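Local atomic coordinates of Ras GTPase-activating-like protein IQGAP3 (Homo sapiens, PDB entry 3ISU), a protein that binds calmodulin and, as an IQGAP-family scaffold, probably links small GTPases of the Rho family to the actin cytoskeleton. Residues L25-A30 with N115-R120; V67-L72 with K98-A103. One frame throughout, in Å; residues are numbered along the deposited sequence.

Contact 1: residues L25-A30 with N115-R120; sequences LHYTAA and NKKFLR
The Phe118 ring meets Leu25 obliquely: its CE1 corner lies 3.6 Å from Leu25 CD1, and Phe118 CZ is 3.7 Å from Leu25 CG. Leu25 CG and CD1 thus lie against the CE1-CZ side of the ring, while CD2 turns to Lys117. The two side chains approach from opposite directions. Beyond this contact the ring also meets that of Phe65 and touches Pro58, so it is held by the sheet as well as by Leu25. The Tyr27 ring reaches across with its hydroxyl alone: Tyr27 OH is 3.3 Å from Lys117 NZ, and the Tyr27 side chain also touches Leu32 and Lys35 of helix 29-35. Between the two rings lies the branched end of Leu25, crossed nearly at a right angle by the Lys117 chain. Leu25 CD2 is 3.2 Å from Lys117 CB and only 3.3 Å from Lys117 CG, closer than carbons usually pack, which suggests local strain or an imprecisely placed lysine.

In the RGC domain this joins the end of the last helix, 107-119, to edge strand 25-28 of the four-stranded antiparallel sheet. The axes of strand 25-28 and helix segment 115-119 run roughly antiparallel, at 150°. That strand is fixed on its inner side by backbone hydrogen bonds from Leu25 to Ile56 and from Tyr27 to Phe54. At its far end Thr28 is the N-cap of helix 29-35 in a capping box: its side chain caps the backbone N of Gln31, whose OE1 accepts from Thr28 N.

The helix closes with a wider pi-type turn, marked by the weak bond Arg120 N to Asn115 O. Lys117 bends at chi2 (-80°) and again at chi3 (141°), which carries its amino group past Leu25 to the tyrosine hydroxyl, while the aliphatic part of its chain covers the buried leucine.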
loop_
_atom_site.group_PDB
_atom_site.type_symbol
_atom_site.label_atom_id
_atom_site.label_comp_id
_atom_site.label_asym_id
_atom_site.label_seq_id
_atom_site.Cartn_x
_atom_site.Cartn_y
_atom_site.Cartn_z
ATOM N N LEU A 25 3.763 6.608 6.108
ATOM C CA LEU A 25 4.573 6.176 5.002
ATOM C C LEU A 25 4.038 6.909 3.774
ATOM O O LEU A 25 2.840 6.926 3.539
ATOM C CB LEU A 25 4.444 4.686 4.782
ATOM C CG LEU A 25 4.987 3.775 5.887
ATOM C CD1 LEU A 25 4.810 2.308 5.438
ATOM C CD2 LEU A 25 6.456 4.143 6.206
ATOM N N HIS A 26 4.951 7.538 3.060
ATOM C CA HIS A 26 4.671 8.232 1.832
ATOM C C HIS A 26 5.623 7.667 0.781
ATOM O O HIS A 26 6.850 7.838 0.882
ATOM C CB HIS A 26 4.886 9.729 2.083
ATOM C CG HIS A 26 4.755 10.592 0.871
ATOM N ND1 HIS A 26 3.575 11.214 0.523
ATOM C CD2 HIS A 26 5.673 10.994 -0.044
ATOM C CE1 HIS A 26 3.762 11.941 -0.564
ATOM N NE2 HIS A 26 5.024 11.815 -0.938
ATOM N N TYR A 27 5.094 6.956 -0.221
ATOM C CA TYR A 27 5.936 6.336 -1.250
ATOM C C TYR A 27 5.301 6.470 -2.610
ATOM O O TYR A 27 4.084 6.315 -2.742
ATOM C CB TYR A 27 6.132 4.832 -1.000
ATOM C CG TYR A 27 7.044 4.518 0.179
ATOM C CD1 TYR A 27 8.385 4.861 0.120
ATOM C CD2 TYR A 27 6.572 3.910 1.330
ATOM C CE1 TYR A 27 9.267 4.601 1.190
ATOM C CE2 TYR A 27 7.464 3.620 2.422
ATOM C CZ TYR A 27 8.805 3.960 2.326
ATOM O OH TYR A 27 9.722 3.710 3.372
ATOM N N THR A 28 6.122 6.657 -3.632
ATOM C CA THR A 28 5.602 6.585 -4.991
ATOM C C THR A 28 5.492 5.115 -5.371
ATOM O O THR A 28 6.124 4.251 -4.763
ATOM C CB THR A 28 6.520 7.310 -6.003
ATOM O OG1 THR A 28 7.733 6.560 -6.175
ATOM C CG2 THR A 28 6.827 8.774 -5.550
ATOM N N ALA A 29 4.715 4.833 -6.416
ATOM C CA ALA A 29 4.678 3.524 -7.010
ATOM C C ALA A 29 6.056 3.039 -7.406
ATOM O O ALA A 29 6.364 1.875 -7.320
ATOM C CB ALA A 29 3.709 3.530 -8.255
ATOM N N ALA A 30 6.923 3.948 -7.864
ATOM C CA ALA A 30 8.226 3.555 -8.293
ATOM C C ALA A 30 9.047 3.103 -7.094
ATOM O O ALA A 30 9.834 2.162 -7.200
ATOM C CB ALA A 30 8.919 4.711 -9.038
ATOM N N ASN A 115 5.204 -3.916 9.026
ATOM C CA ASN A 115 5.964 -4.297 10.238
ATOM C C ASN A 115 7.119 -3.344 10.570
ATOM O O ASN A 115 7.281 -2.926 11.720
ATOM C CB ASN A 115 6.631 -5.676 10.092
ATOM C CG ASN A 115 5.650 -6.841 10.174
ATOM O OD1 ASN A 115 4.486 -6.661 10.534
ATOM N ND2 ASN A 115 6.136 -8.057 9.865
ATOM N N LYS A 116 7.958 -3.103 9.568
ATOM C CA LYS A 116 9.168 -2.320 9.705
ATOM C C LYS A 116 8.833 -0.883 10.051
ATOM O O LYS A 116 9.449 -0.276 10.953
ATOM C CB LYS A 116 9.948 -2.367 8.400
ATOM C CG LYS A 116 11.330 -1.745 8.393
ATOM C CD LYS A 116 12.074 -2.099 7.075
ATOM N N LYS A 117 7.851 -0.334 9.350
ATOM C CA LYS A 117 7.533 1.077 9.491
ATOM C C LYS A 117 6.571 1.386 10.666
ATOM O O LYS A 117 6.628 2.477 11.230
ATOM C CB LYS A 117 7.027 1.633 8.145
ATOM C CG LYS A 117 8.002 1.383 6.961
ATOM C CD LYS A 117 9.178 2.379 6.908
ATOM C CE LYS A 117 10.502 1.705 6.492
ATOM N NZ LYS A 117 11.499 2.673 5.905
ATOM N N PHE A 118 5.722 0.441 11.061
ATOM C CA PHE A 118 4.670 0.720 12.039
ATOM C C PHE A 118 4.641 -0.169 13.290
ATOM O O PHE A 118 4.525 0.342 14.400
ATOM C CB PHE A 118 3.299 0.599 11.406
ATOM C CG PHE A 118 3.000 1.650 10.392
ATOM C CD1 PHE A 118 2.782 1.304 9.074
ATOM C CD2 PHE A 118 2.893 2.992 10.770
ATOM C CE1 PHE A 118 2.476 2.266 8.128
ATOM C CE2 PHE A 118 2.598 3.952 9.829
ATOM C CZ PHE A 118 2.389 3.581 8.507
ATOM N N LEU A 119 4.651 -1.484 13.099
ATOM C CA LEU A 119 4.428 -2.434 14.213
ATOM C C LEU A 119 5.636 -2.554 15.136
ATOM O O LEU A 119 5.472 -2.984 16.280
ATOM C CB LEU A 119 4.020 -3.816 13.695
ATOM C CG LEU A 119 2.737 -3.844 12.850
ATOM C CD1 LEU A 119 2.264 -5.289 12.772
ATOM C CD2 LEU A 119 1.634 -2.921 13.407
ATOM N N ARG A 120 6.816 -2.153 14.631
ATOM C CA ARG A 120 8.065 -2.127 15.411
ATOM C C ARG A 120 8.090 -0.907 16.349
ATOM O O ARG A 120 8.011 0.236 15.876
ATOM C CB ARG A 120 9.290 -2.100 14.473
#

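Contact 2: residues V67-L72 with K98-A103; sequences VNAKFL and KLFNKA
Phe100 is the bump and the row Val67, Ala69, Phe71 is the hollow: the small Ala69 lies between two bulkier residues on the same side of strand 64-71, and the end of the phenyl ring comes down obliquely on its CB. The arrangement joins a beta hairpin, strands 96-99 and 103-106, to the four-stranded antiparallel sheet. Paired bonds Leu99 N to Ala103 O and Ala103 N to Leu99 O close the hairpin around a three-residue loop. Within it, Lys102 N to Phe100 O (2.8 Å) forms a classic gamma turn centred on Asn101. Phe100 itself takes left-handed backbone angles, and its side chain heads for the sheet.

CE2 and CZ, the leading end of the ring, meet Ala69 and Val67. At the floor Ala69 CB is 3.5 Å from Phe100 CZ, and Val67 CG1 sits at the ring edge, near its plane. Phe71 lies farther back, against CD2 and CG, in an offset edge-to-face pair, centroids 5.7 Å apart and planes at 65°, with its edge turned to the Phe100 face. Phe79 also meets the Phe100 ring edge-to-face, and Met76 and Phe54 touch Phe100. Where the rings of Phe71 and Phe100 come closest, Phe71 CE2 stands 3.9 Å from Phe100 CD2.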
loop_
_atom_site.group_PDB
_atom_site.type_symbol
_atom_site.label_atom_id
_atom_site.label_comp_id
_atom_site.label_asym_id
_atom_site.label_seq_id
_atom_site.Cartn_x
_atom_site.Cartn_y
_atom_site.Cartn_z
ATOM N N VAL A 67 -5.125 3.745 3.657
ATOM C CA VAL A 67 -4.310 3.958 2.471
ATOM C C VAL A 67 -4.996 5.024 1.634
ATOM O O VAL A 67 -6.165 4.899 1.288
ATOM C CB VAL A 67 -4.132 2.689 1.624
ATOM C CG1 VAL A 67 -3.145 2.936 0.486
ATOM C CG2 VAL A 67 -3.621 1.541 2.492
ATOM N N ASN A 68 -4.260 6.084 1.367
ATOM C CA ASN A 68 -4.687 7.130 0.484
ATOM C C ASN A 68 -3.744 7.025 -0.691
ATOM O O ASN A 68 -2.624 6.442 -0.581
ATOM C CB ASN A 68 -4.568 8.479 1.199
ATOM C CG ASN A 68 -5.738 8.752 2.070
ATOM O OD1 ASN A 68 -6.833 9.029 1.566
ATOM N ND2 ASN A 68 -5.549 8.669 3.386
ATOM N N ALA A 69 -4.194 7.514 -1.847
ATOM C CA ALA A 69 -3.371 7.505 -3.017
ATOM C C ALA A 69 -3.793 8.623 -3.961
ATOM O O ALA A 69 -4.963 9.085 -3.922
ATOM C CB ALA A 69 -3.423 6.181 -3.735
ATOM N N LYS A 70 -2.838 9.031 -4.790
ATOM C CA LYS A 70 -3.089 10.042 -5.834
ATOM C C LYS A 70 -2.457 9.466 -7.063
ATOM O O LYS A 70 -1.253 9.196 -7.064
ATOM C CB LYS A 70 -2.487 11.398 -5.423
ATOM C CG LYS A 70 -2.861 12.560 -6.359
ATOM N N PHE A 71 -3.263 9.116 -8.068
ATOM C CA PHE A 71 -2.765 8.510 -9.276
ATOM C C PHE A 71 -2.734 9.621 -10.362
ATOM O O PHE A 71 -3.777 10.102 -10.772
ATOM C CB PHE A 71 -3.690 7.399 -9.780
ATOM C CG PHE A 71 -3.484 6.057 -9.138
ATOM C CD1 PHE A 71 -3.168 4.947 -9.907
ATOM C CD2 PHE A 71 -3.633 5.890 -7.772
ATOM C CE1 PHE A 71 -2.977 3.698 -9.325
ATOM C CE2 PHE A 71 -3.452 4.608 -7.167
ATOM C CZ PHE A 71 -3.123 3.522 -7.941
ATOM N N LEU A 72 -1.554 9.992 -10.835
ATOM C CA LEU A 72 -1.467 11.003 -11.897
ATOM C C LEU A 72 -2.279 12.223 -11.559
ATOM O O LEU A 72 -3.042 12.715 -12.408
ATOM C CB LEU A 72 -1.970 10.425 -13.221
ATOM C CG LEU A 72 -1.480 9.039 -13.627
ATOM C CD1 LEU A 72 -1.896 8.605 -15.063
ATOM C CD2 LEU A 72 0.040 8.994 -13.480
ATOM N N LYS A 98 -4.922 -6.804 -4.658
ATOM C CA LYS A 98 -5.138 -5.695 -5.582
ATOM C C LYS A 98 -5.575 -4.507 -4.751
ATOM O O LYS A 98 -6.398 -4.641 -3.821
ATOM C CB LYS A 98 -6.189 -6.021 -6.648
ATOM C CG LYS A 98 -5.676 -6.823 -7.819
ATOM C CD LYS A 98 -6.670 -6.804 -9.006
ATOM N N LEU A 99 -4.957 -3.364 -5.014
ATOM C CA LEU A 99 -5.367 -2.103 -4.382
ATOM C C LEU A 99 -5.884 -1.200 -5.489
ATOM O O LEU A 99 -5.375 -1.230 -6.622
ATOM C CB LEU A 99 -4.205 -1.416 -3.681
ATOM C CG LEU A 99 -3.349 -2.145 -2.652
ATOM C CD1 LEU A 99 -2.335 -1.168 -2.076
ATOM C CD2 LEU A 99 -4.186 -2.735 -1.548
ATOM N N PHE A 100 -6.917 -0.421 -5.188
ATOM C CA PHE A 100 -7.505 0.483 -6.171
ATOM C C PHE A 100 -7.771 -0.215 -7.503
ATOM O O PHE A 100 -7.475 0.343 -8.547
ATOM C CB PHE A 100 -6.562 1.694 -6.358
ATOM C CG PHE A 100 -6.221 2.397 -5.076
ATOM C CD1 PHE A 100 -7.184 3.184 -4.431
ATOM C CD2 PHE A 100 -4.981 2.226 -4.468
ATOM C CE1 PHE A 100 -6.886 3.823 -3.245
ATOM C CE2 PHE A 100 -4.670 2.853 -3.244
ATOM C CZ PHE A 100 -5.628 3.663 -2.638
ATOM N N ASN A 101 -8.268 -1.460 -7.467
ATOM C CA ASN A 101 -8.618 -2.250 -8.677
ATOM C C ASN A 101 -7.479 -2.737 -9.615
ATOM O O ASN A 101 -7.479 -3.880 -10.064
ATOM C CB ASN A 101 -9.675 -1.520 -9.508
ATOM N N LYS A 102 -6.499 -1.901 -9.900
ATOM C CA LYS A 102 -5.465 -2.266 -10.862
ATOM C C LYS A 102 -4.043 -2.323 -10.313
ATOM O O LYS A 102 -3.134 -2.704 -11.051
ATOM C CB LYS A 102 -5.537 -1.316 -12.057
ATOM C CG LYS A 102 -6.759 -1.554 -12.970
ATOM C CD LYS A 102 -6.713 -0.693 -14.227
ATOM C CE LYS A 102 -7.834 -1.058 -15.199
ATOM N NZ LYS A 102 -7.901 -0.063 -16.315
ATOM N N ALA A 103 -3.821 -1.973 -9.050
ATOM C CA ALA A 103 -2.472 -2.041 -8.476
ATOM C C ALA A 103 -2.281 -3.345 -7.733
ATOM O O ALA A 103 -2.983 -3.594 -6.771
ATOM C CB ALA A 103 -2.202 -0.871 -7.534
#

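Both contacts bear on the four-stranded antiparallel sheet, but with different partners: contact 1 sets helix 107-119 against edge strand 25-28, contact 2 a hairpin of the three-stranded sheet against inner strand 64-71. Their centres are 15 Å apart, on opposite sides of the chain's centre, and they do not touch. Each is partly buried, and the difference lies in composition. Contact 1 mixes one buried leucine with an exposed lysine and a close polar approach; contact 2 has no exposed residue among those that touch and is carried by apolar side chains, with an aromatic pair and aliphatic contacts at Ala69 and Val67. The buried areas are similar, 193 and 224 Å².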